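Local coordinates for ChrR-like cupin domain-containing protein (Ralstonia eutropha JMP134, PDB 3EBR), which is of unknown function but belongs to the ChrR-like cupins and is probably related to the dihydroxyacetophenone dioxygenase group, assembling from four copies, at residues G10-G14 / N15-W19; K35-P38 / V39-E42. One frame throughout, in Å; residues are numbered along the deposited sequence.

Contact 1: residues G10-G14 / N15-W19; sequences GCLDG and NDTPW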
loop_
_atom_site.group_PDB
_atom_site.type_symbol
_atom_site.label_atom_id
_atom_site.label_comp_id
_atom_site.label_asym_id
_atom_site.label_seq_id
_atom_site.Cartn_x
_atom_site.Cartn_y
_atom_site.Cartn_z
ATOM N N GLY A 10 -11.974 -7.931 11.364
ATOM C CA GLY A 10 -11.614 -8.835 12.445
ATOM C C GLY A 10 -10.971 -8.102 13.606
ATOM O O GLY A 10 -10.651 -6.909 13.530
ATOM N N CYS A 11 -10.783 -8.853 14.681
ATOM C CA CYS A 11 -10.194 -8.365 15.908
ATOM C C CYS A 11 -9.513 -9.504 16.630
ATOM O O CYS A 11 -10.155 -10.522 16.870
ATOM C CB CYS A 11 -11.281 -7.795 16.805
ATOM S SG CYS A 11 -10.679 -7.279 18.414
ATOM N N LEU A 12 -8.230 -9.332 16.956
ATOM C CA LEU A 12 -7.437 -10.324 17.679
ATOM C C LEU A 12 -7.050 -9.658 18.986
ATOM O O LEU A 12 -6.318 -8.658 18.981
ATOM C CB LEU A 12 -6.223 -10.756 16.860
ATOM C CG LEU A 12 -5.316 -11.862 17.399
ATOM C CD1 LEU A 12 -6.077 -13.142 17.741
ATOM C CD2 LEU A 12 -4.237 -12.147 16.367
ATOM N N ASP A 13 -7.559 -10.199 20.097
ATOM C CA ASP A 13 -7.308 -9.640 21.422
ATOM C C ASP A 13 -5.871 -9.969 21.843
ATOM O O ASP A 13 -5.283 -10.941 21.356
ATOM C CB ASP A 13 -8.326 -10.176 22.443
ATOM C CG ASP A 13 -8.531 -9.231 23.615
ATOM O OD1 ASP A 13 -9.072 -8.121 23.388
ATOM O OD2 ASP A 13 -8.235 -9.622 24.759
ATOM N N GLY A 14 -5.310 -9.144 22.723
ATOM C CA GLY A 14 -3.940 -9.317 23.222
ATOM C C GLY A 14 -3.572 -10.697 23.758
ATOM O O GLY A 14 -2.475 -11.183 23.497
ATOM N N ASN A 15 -4.511 -11.336 24.452
ATOM C CA ASN A 15 -4.299 -12.692 25.021
ATOM C C ASN A 15 -4.947 -13.845 24.166
ATOM O O ASN A 15 -5.307 -14.884 24.717
ATOM C CB ASN A 15 -4.590 -12.730 26.567
ATOM C CG ASN A 15 -5.876 -12.047 26.970
ATOM O OD1 ASN A 15 -6.747 -11.804 26.145
ATOM N ND2 ASN A 15 -5.981 -11.703 28.244
ATOM N N ASP A 16 -5.096 -13.629 22.849
ATOM C CA ASP A 16 -5.565 -14.643 21.866
ATOM C C ASP A 16 -4.450 -14.981 20.829
ATOM O O ASP A 16 -4.693 -15.687 19.838
ATOM C CB ASP A 16 -6.859 -14.203 21.166
ATOM C CG ASP A 16 -8.068 -14.180 22.091
ATOM O OD1 ASP A 16 -8.061 -14.795 23.184
ATOM O OD2 ASP A 16 -9.066 -13.558 21.683
ATOM N N THR A 17 -3.240 -14.472 21.078
ATOM C CA THR A 17 -2.052 -14.691 20.279
ATOM C C THR A 17 -0.926 -14.672 21.340
ATOM O O THR A 17 -0.837 -13.714 22.117
ATOM C CB THR A 17 -1.898 -13.660 19.156
ATOM O OG1 THR A 17 -0.646 -13.885 18.503
ATOM C CG2 THR A 17 -1.951 -12.230 19.680
ATOM N N PRO A 18 -0.085 -15.727 21.403
ATOM C CA PRO A 18 0.925 -15.724 22.470
ATOM C C PRO A 18 2.185 -14.876 22.268
ATOM O O PRO A 18 2.589 -14.614 21.131
ATOM C CB PRO A 18 1.357 -17.204 22.521
ATOM C CG PRO A 18 1.199 -17.688 21.163
ATOM C CD PRO A 18 0.024 -16.948 20.572
ATOM N N TRP A 19 2.757 -14.431 23.398
ATOM C CA TRP A 19 4.037 -13.744 23.427
ATOM C C TRP A 19 4.977 -14.899 23.222
ATOM O O TRP A 19 4.771 -15.953 23.827
ATOM C CB TRP A 19 4.391 -13.071 24.749
ATOM C CG TRP A 19 3.853 -11.721 24.967
ATOM C CD1 TRP A 19 2.826 -11.359 25.776
ATOM C CD2 TRP A 19 4.360 -10.516 24.384
ATOM N NE1 TRP A 19 2.654 -9.992 25.738
ATOM C CE2 TRP A 19 3.586 -9.448 24.890
ATOM C CE3 TRP A 19 5.401 -10.236 23.479
ATOM C CZ2 TRP A 19 3.802 -8.111 24.504
ATOM C CZ3 TRP A 19 5.625 -8.908 23.099
ATOM C CH2 TRP A 19 4.827 -7.859 23.615
#
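A type I beta turn from Asp-13 to Asp-16, with Gly-14 and Asn-15 at its two corners, follows strand 10-12, which pairs with a strand of the second subunit, and bends the chain away from that strand and on towards strand 20-21. It is closed by the hydrogen bond from Asp-16 N to Asp-13 O, 3.1 Å long, with an angle of 153° at the hydrogen.

Leu-12 supplies the apolar packing beneath this bond. Its CG lies anti to the backbone N (chi1 -176°), which carries the two methyls towards Asp-16 and Thr-17. The side chains of Leu-12 and Asp-16 pass each other in opposite directions, with Leu-12 CD1 3.7 Å from Asp-16 CB; CD2 meets Thr-17 CB at 3.9 Å, the two side chains crossing at about a right angle. Thr-17 CG2 also rests 3.9 Å from Asp-13 O, while its hydroxyl turns elsewhere, to Tyr-33 O.

Asp-16 folds beside its own backbone N (chi1 -69°), bringing OD2 to 3.5 Å from Asp-13 CB. The carboxylate of Asp-13 has its main partner in His-83 of the second subunit. With Asp-13 OD2 and Asp-16 OD2 5.1 Å apart, the two carboxylates probably make the local potential more negative, which may favour a protonated imidazole on His-83 of the second subunit.

Contact 2: residues K35-P38 / V39-E42; sequences KIDP and VRGE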
loop_
_atom_site.group_PDB
_atom_site.type_symbol
_atom_site.label_atom_id
_atom_site.label_comp_id
_atom_site.label_asym_id
_atom_site.label_seq_id
_atom_site.Cartn_x
_atom_site.Cartn_y
_atom_site.Cartn_z
ATOM N N LYS A 35 -0.976 -10.037 12.698
ATOM C CA LYS A 35 -1.330 -10.229 11.305
ATOM C C LYS A 35 -0.053 -10.582 10.549
ATOM O O LYS A 35 1.000 -10.083 10.897
ATOM C CB LYS A 35 -1.950 -8.940 10.756
ATOM C CG LYS A 35 -3.018 -9.123 9.687
ATOM C CD LYS A 35 -4.291 -9.659 10.367
ATOM C CE LYS A 35 -5.407 -9.908 9.426
ATOM N NZ LYS A 35 -6.502 -10.631 10.143
ATOM N N ILE A 36 -0.139 -11.488 9.575
ATOM C CA ILE A 36 0.995 -11.916 8.758
ATOM C C ILE A 36 0.461 -12.030 7.334
ATOM O O ILE A 36 0.066 -13.096 6.919
ATOM C CB ILE A 36 1.619 -13.253 9.256
ATOM C CG1 ILE A 36 2.121 -13.151 10.704
ATOM C CG2 ILE A 36 2.767 -13.668 8.346
ATOM C CD1 ILE A 36 2.798 -14.434 11.231
ATOM N N ASP A 37 0.416 -10.912 6.610
ATOM C CA ASP A 37 -0.099 -10.869 5.231
ATOM C C ASP A 37 0.912 -11.443 4.213
ATOM O O ASP A 37 1.935 -10.807 3.958
ATOM C CB ASP A 37 -0.474 -9.426 4.845
ATOM C CG ASP A 37 -1.064 -9.299 3.422
ATOM O OD1 ASP A 37 -1.504 -10.293 2.804
ATOM O OD2 ASP A 37 -1.105 -8.167 2.916
ATOM N N PRO A 38 0.598 -12.600 3.587
ATOM C CA PRO A 38 1.527 -13.164 2.614
ATOM C C PRO A 38 1.436 -12.566 1.209
ATOM O O PRO A 38 2.324 -12.844 0.400
ATOM C CB PRO A 38 1.100 -14.628 2.567
ATOM C CG PRO A 38 -0.351 -14.571 2.729
ATOM C CD PRO A 38 -0.609 -13.443 3.689
ATOM N N VAL A 39 0.378 -11.808 0.896
ATOM C CA VAL A 39 0.247 -11.191 -0.429
ATOM C C VAL A 39 1.239 -10.033 -0.521
ATOM O O VAL A 39 2.186 -10.119 -1.299
ATOM C CB VAL A 39 -1.194 -10.728 -0.747
ATOM C CG1 VAL A 39 -1.234 -9.999 -2.061
ATOM C CG2 VAL A 39 -2.119 -11.922 -0.794
ATOM N N ARG A 40 1.051 -9.002 0.304
ATOM C CA ARG A 40 1.954 -7.825 0.296
ATOM C C ARG A 40 3.199 -7.940 1.168
ATOM O O ARG A 40 4.063 -7.075 1.073
ATOM C CB ARG A 40 1.180 -6.554 0.650
ATOM C CG ARG A 40 0.024 -6.352 -0.306
ATOM C CD ARG A 40 -0.515 -4.963 -0.313
ATOM N NE ARG A 40 -1.725 -4.952 -1.144
ATOM C CZ ARG A 40 -1.818 -4.677 -2.449
ATOM N NH1 ARG A 40 -0.759 -4.340 -3.210
ATOM N NH2 ARG A 40 -3.026 -4.732 -3.014
ATOM N N GLY A 41 3.303 -8.993 1.989
ATOM C CA GLY A 41 4.454 -9.202 2.858
ATOM C C GLY A 41 4.451 -8.197 3.980
ATOM O O GLY A 41 5.415 -7.452 4.133
ATOM N N GLU A 42 3.353 -8.168 4.737
ATOM C CA GLU A 42 3.176 -7.238 5.844
ATOM C C GLU A 42 2.893 -7.987 7.143
ATOM O O GLU A 42 2.166 -8.970 7.122
ATOM C CB GLU A 42 2.014 -6.295 5.552
ATOM C CG GLU A 42 1.966 -5.038 6.430
ATOM C CD GLU A 42 0.663 -4.250 6.283
ATOM O OE1 GLU A 42 -0.395 -4.754 6.736
ATOM O OE2 GLU A 42 0.711 -3.093 5.810
#
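The carboxylate of Asp-37 offers one of its faces to the chain that folds back over it. From that face Val-39 N donates to OD1 at 3.1 Å, arriving 61° out of the carboxylate plane, and Arg-40 N makes a weak bond to OD2 at 3.5 Å. Arg-40 CB lies over the same face, 3.6 Å from OD2, whereas Val-39 CB sits lower on the same side, ahead of OD1. The guanidinium of Arg-40 is turned 69° from the carboxylate and does not touch it, although the two side chains run side by side.

The first torsion of Asp-37 places the acid here: with CG anti to the backbone N (chi1 -178°), the oxygens reach forward under the loop, where OD1 forms an Asx turn with Val-39 N. Backbone bonds close the hairpin behind it. Asp-37 N donates to Glu-42 O at 2.7 Å, and Asp-37 O receives Glu-42 N at 3.1 Å together with a weaker bond from Gly-41 N, the G1 beta bulge; Gly-41 supplies its positive phi.

Val-39 and Arg-40 reach neighbouring subunits, Arg-40 forming a long, weak ion pair with Asp-37 of the fourth subunit. Within the chain, Phe-157 touches Asp-37, while Ile-36 and Pro-38 pack on Trp-133 of helix 133-146, beside the hairpin that joins strand 30-37 to strand 42-49.

Followed from the N terminus, the two contacts come in series and neither nest nor cross. Contact 1 turns the chain after strand 10-12, which extends a sheet of the second subunit, and delivers it to strand 20-21 at one border of the six-stranded sheet. Strand 30-37 then runs antiparallel beside 20-21, and contact 2 closes the hairpin that leads into 42-49. The centres of contact 1 and contact 2 are about 17 Å apart and their nearest atoms about 5 Å, without touching. Strand 30-37 connects them: Thr-17 and Gly-14 bond to its Tyr-33 and Lys-32, and its far end opens contact 2. Helix 133-146 also packs against both.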